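Local coordinates for protein 1-pyrroline-5-carboxylate dehydrogenase (Thermus thermophilus, PDB 1UZB) that probably oxidises glutamate semialdehyde, the open form of 1-pyrroline-5-carboxylate, to glutamate, as an NAD(P)-dependent enzyme of the aldehyde dehydrogenase family, at residues T68-L80 / L236-H250. Sequence-based numbering, arbitrary orientation.
Sequences TAKAGKAEAEAAL and LPGVGEEVGAYLVEH
In this aldehyde dehydrogenase the helix that follows strand 64-69 of the small N-terminal sheet packs against helix 242-248 of the Rossmann-like part; segment 73-80 and helix 242-248 cross at -44°, axes 9.5 Å apart at closest approach. Tyr246 of the second helix and His250 just past its C-terminal end converge on Glu77 of the first. Glu77 OE1 accepts twice: from Tyr246 OH at 2.6 Å on its anti side, and from His250 NE2 at 2.9 Å through its syn lone pair. The carboxylate lies nearly coplanar with the imidazole but stands 87° from the phenol ring. With CG anti to the backbone N (chi1 -171°) and a bend at chi2, the Glu77 chain turns its acid toward both donors. Leu80 CD2 sits over the centre of the imidazole face, a CH-pi contact at 3.4 Å from the centroid, while His250 ND1 accepts a hydrogen bond from Arg252 N. Lys73 CB covers one face of the Tyr246 ring. Ala76 CB meets the same ring at CD2, and Leu236 CD1 reaches Ala76 CA (3.6 Å) and Ala79 CB. Before the helix, Ala71 N bonds to Pro237 O at 2.9 Å, almost straight, and water 1 links Ala71 O to Val239 N. Glu242 OE1, approached from above its carboxylate plane, accepts from Lys73 N at 3.3 Å. A glutamine in place of Glu77 would probably weaken the hold on both rings, since a neutral amide oxygen is a poorer acceptor for two donors. The ND1 and NE2 bonds are consistent with a neutral imidazole protonated at NE2, which the carboxylate probably polarises; together they fix the ring's rotation.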
# COMPACT_ATOMS: atom_id res chain seq x y z
N THR A 68 -24.45 44.47 -14.93
CA THR A 68 -23.83 44.21 -13.65
C THR A 68 -23.20 45.49 -13.14
O THR A 68 -23.05 46.47 -13.88
CB THR A 68 -22.70 43.16 -13.74
OG1 THR A 68 -21.59 43.71 -14.46
CG2 THR A 68 -23.20 41.90 -14.44
N ALA A 69 -22.86 45.49 -11.86
CA ALA A 69 -22.21 46.65 -11.26
C ALA A 69 -20.82 46.70 -11.91
O ALA A 69 -20.39 45.73 -12.54
CB ALA A 69 -22.09 46.47 -9.76
N LYS A 70 -20.13 47.82 -11.75
CA LYS A 70 -18.80 47.98 -12.32
C LYS A 70 -17.82 48.34 -11.22
O LYS A 70 -17.97 49.37 -10.57
CB LYS A 70 -18.82 49.08 -13.39
CG LYS A 70 -17.49 49.31 -14.07
CD LYS A 70 -17.57 50.46 -15.06
CE LYS A 70 -16.22 50.75 -15.69
NZ LYS A 70 -16.30 51.91 -16.61
N ALA A 71 -16.83 47.48 -11.01
CA ALA A 71 -15.84 47.70 -9.97
C ALA A 71 -14.73 48.63 -10.41
O ALA A 71 -14.32 48.62 -11.58
CB ALA A 71 -15.26 46.37 -9.51
N GLY A 72 -14.25 49.43 -9.47
CA GLY A 72 -13.16 50.35 -9.72
C GLY A 72 -12.08 50.02 -8.71
O GLY A 72 -12.17 49.00 -8.02
N LYS A 73 -11.06 50.87 -8.60
CA LYS A 73 -9.98 50.62 -7.65
C LYS A 73 -10.48 50.54 -6.21
O LYS A 73 -10.02 49.71 -5.43
CB LYS A 73 -8.92 51.72 -7.77
CG LYS A 73 -8.19 51.73 -9.10
CD LYS A 73 -7.13 52.81 -9.15
CE LYS A 73 -6.36 52.78 -10.45
NZ LYS A 73 -5.32 53.84 -10.50
N ALA A 74 -11.43 51.40 -5.85
CA ALA A 74 -11.97 51.41 -4.50
C ALA A 74 -12.59 50.06 -4.14
O ALA A 74 -12.33 49.50 -3.07
CB ALA A 74 -13.02 52.51 -4.35
N GLU A 75 -13.42 49.53 -5.04
CA GLU A 75 -14.07 48.25 -4.79
C GLU A 75 -13.04 47.12 -4.75
O GLU A 75 -13.19 46.16 -3.99
CB GLU A 75 -15.12 47.96 -5.87
CG GLU A 75 -16.34 48.88 -5.79
CD GLU A 75 -16.08 50.27 -6.36
OE1 GLU A 75 -16.90 51.18 -6.10
OE2 GLU A 75 -15.08 50.45 -7.08
N ALA A 76 -11.98 47.24 -5.55
CA ALA A 76 -10.93 46.23 -5.57
C ALA A 76 -10.19 46.23 -4.24
O ALA A 76 -9.88 45.17 -3.69
CB ALA A 76 -9.95 46.52 -6.71
N GLU A 77 -9.93 47.42 -3.70
CA GLU A 77 -9.24 47.53 -2.42
C GLU A 77 -10.11 46.95 -1.31
O GLU A 77 -9.62 46.27 -0.42
CB GLU A 77 -8.92 49.00 -2.12
CG GLU A 77 -8.02 49.22 -0.91
CD GLU A 77 -6.67 48.54 -1.04
OE1 GLU A 77 -6.10 48.54 -2.15
OE2 GLU A 77 -6.17 48.01 -0.03
N ALA A 78 -11.41 47.21 -1.38
CA ALA A 78 -12.35 46.70 -0.39
C ALA A 78 -12.38 45.18 -0.44
O ALA A 78 -12.43 44.51 0.60
CB ALA A 78 -13.74 47.26 -0.63
N ALA A 79 -12.37 44.63 -1.65
CA ALA A 79 -12.39 43.19 -1.82
C ALA A 79 -11.10 42.57 -1.28
O ALA A 79 -11.13 41.51 -0.66
CB ALA A 79 -12.57 42.84 -3.29
N LEU A 80 -9.98 43.24 -1.52
CA LEU A 80 -8.70 42.73 -1.05
C LEU A 80 -8.66 42.73 0.48
O LEU A 80 -8.16 41.80 1.09
CB LEU A 80 -7.55 43.56 -1.62
CG LEU A 80 -6.12 43.04 -1.39
CD1 LEU A 80 -6.00 41.60 -1.85
CD2 LEU A 80 -5.14 43.93 -2.15
N LEU A 236 -15.75 40.70 -8.88
CA LEU A 236 -15.50 42.06 -9.34
C LEU A 236 -15.52 42.31 -10.85
O LEU A 236 -14.48 42.50 -11.47
CB LEU A 236 -14.15 42.57 -8.80
CG LEU A 236 -13.98 42.74 -7.29
CD1 LEU A 236 -12.64 43.41 -7.01
CD2 LEU A 236 -15.11 43.59 -6.73
N PRO A 237 -16.72 42.29 -11.45
CA PRO A 237 -16.79 42.54 -12.89
C PRO A 237 -16.31 43.97 -13.15
O PRO A 237 -16.55 44.87 -12.33
CB PRO A 237 -18.28 42.36 -13.21
CG PRO A 237 -18.96 42.67 -11.89
CD PRO A 237 -18.05 42.00 -10.89
N GLY A 238 -15.62 44.19 -14.26
CA GLY A 238 -15.12 45.51 -14.58
C GLY A 238 -14.84 45.71 -16.06
O GLY A 238 -14.78 44.75 -16.83
N VAL A 239 -14.68 46.96 -16.46
CA VAL A 239 -14.41 47.30 -17.85
C VAL A 239 -12.98 47.78 -18.01
O VAL A 239 -12.51 48.62 -17.25
CB VAL A 239 -15.36 48.41 -18.35
CG1 VAL A 239 -15.01 48.80 -19.78
CG2 VAL A 239 -16.80 47.93 -18.27
N GLY A 240 -12.28 47.25 -19.02
CA GLY A 240 -10.91 47.67 -19.25
C GLY A 240 -9.91 47.03 -18.31
O GLY A 240 -10.23 46.09 -17.59
N GLU A 241 -8.70 47.57 -18.31
CA GLU A 241 -7.61 47.05 -17.48
C GLU A 241 -7.55 47.58 -16.05
O GLU A 241 -6.75 47.09 -15.25
CB GLU A 241 -6.27 47.33 -18.16
CG GLU A 241 -6.17 46.81 -19.59
CD GLU A 241 -4.82 47.12 -20.22
OE1 GLU A 241 -4.45 48.31 -20.29
OE2 GLU A 241 -4.13 46.17 -20.65
N GLU A 242 -8.37 48.58 -15.72
CA GLU A 242 -8.34 49.17 -14.38
C GLU A 242 -8.26 48.18 -13.22
O GLU A 242 -7.26 48.16 -12.49
CB GLU A 242 -9.55 50.08 -14.17
CG GLU A 242 -9.52 50.80 -12.82
CD GLU A 242 -10.71 51.71 -12.59
OE1 GLU A 242 -10.76 52.36 -11.52
OE2 GLU A 242 -11.60 51.78 -13.47
N VAL A 243 -9.30 47.38 -13.03
CA VAL A 243 -9.33 46.42 -11.93
C VAL A 243 -8.18 45.42 -11.97
O VAL A 243 -7.48 45.22 -10.98
CB VAL A 243 -10.66 45.64 -11.89
CG1 VAL A 243 -10.63 44.61 -10.77
CG2 VAL A 243 -11.83 46.60 -11.69
N GLY A 244 -7.99 44.78 -13.13
CA GLY A 244 -6.94 43.80 -13.27
C GLY A 244 -5.54 44.34 -13.02
O GLY A 244 -4.74 43.72 -12.32
N ALA A 245 -5.24 45.50 -13.60
CA ALA A 245 -3.93 46.10 -13.43
C ALA A 245 -3.68 46.45 -11.97
O ALA A 245 -2.61 46.18 -11.42
CB ALA A 245 -3.82 47.36 -14.29
N TYR A 246 -4.67 47.06 -11.33
CA TYR A 246 -4.56 47.46 -9.93
C TYR A 246 -4.22 46.28 -9.02
O TYR A 246 -3.36 46.39 -8.15
CB TYR A 246 -5.87 48.11 -9.47
CG TYR A 246 -5.84 48.63 -8.06
CD1 TYR A 246 -5.14 49.80 -7.75
CD2 TYR A 246 -6.50 47.96 -7.03
CE1 TYR A 246 -5.11 50.29 -6.44
CE2 TYR A 246 -6.47 48.44 -5.72
CZ TYR A 246 -5.78 49.61 -5.44
OH TYR A 246 -5.75 50.09 -4.15
N LEU A 247 -4.89 45.15 -9.23
CA LEU A 247 -4.65 43.97 -8.41
C LEU A 247 -3.36 43.24 -8.74
O LEU A 247 -2.61 42.84 -7.84
CB LEU A 247 -5.84 43.02 -8.51
CG LEU A 247 -7.10 43.57 -7.83
CD1 LEU A 247 -8.29 42.66 -8.12
CD2 LEU A 247 -6.86 43.69 -6.34
N VAL A 248 -3.09 43.05 -10.03
CA VAL A 248 -1.88 42.36 -10.45
C VAL A 248 -0.62 43.05 -9.92
O VAL A 248 0.33 42.38 -9.52
CB VAL A 248 -1.81 42.26 -11.99
CG1 VAL A 248 -0.41 41.85 -12.43
CG2 VAL A 248 -2.84 41.26 -12.49
N GLU A 249 -0.62 44.38 -9.91
CA GLU A 249 0.54 45.15 -9.46
C GLU A 249 0.51 45.52 -7.98
O GLU A 249 1.46 46.11 -7.46
CB GLU A 249 0.65 46.44 -10.29
CG GLU A 249 0.73 46.21 -11.79
CD GLU A 249 0.76 47.51 -12.58
OE1 GLU A 249 -0.17 48.33 -12.41
OE2 GLU A 249 1.70 47.71 -13.37
N HIS A 250 -0.56 45.15 -7.29
CA HIS A 250 -0.73 45.47 -5.88
C HIS A 250 0.30 44.78 -4.99
O HIS A 250 0.58 43.59 -5.15
CB HIS A 250 -2.14 45.09 -5.44
CG HIS A 250 -2.63 45.83 -4.24
ND1 HIS A 250 -2.07 45.68 -2.98
CD2 HIS A 250 -3.65 46.71 -4.09
CE1 HIS A 250 -2.72 46.44 -2.12
NE2 HIS A 250 -3.68 47.07 -2.76
O HOH W 1 -13.67 48.85 -14.32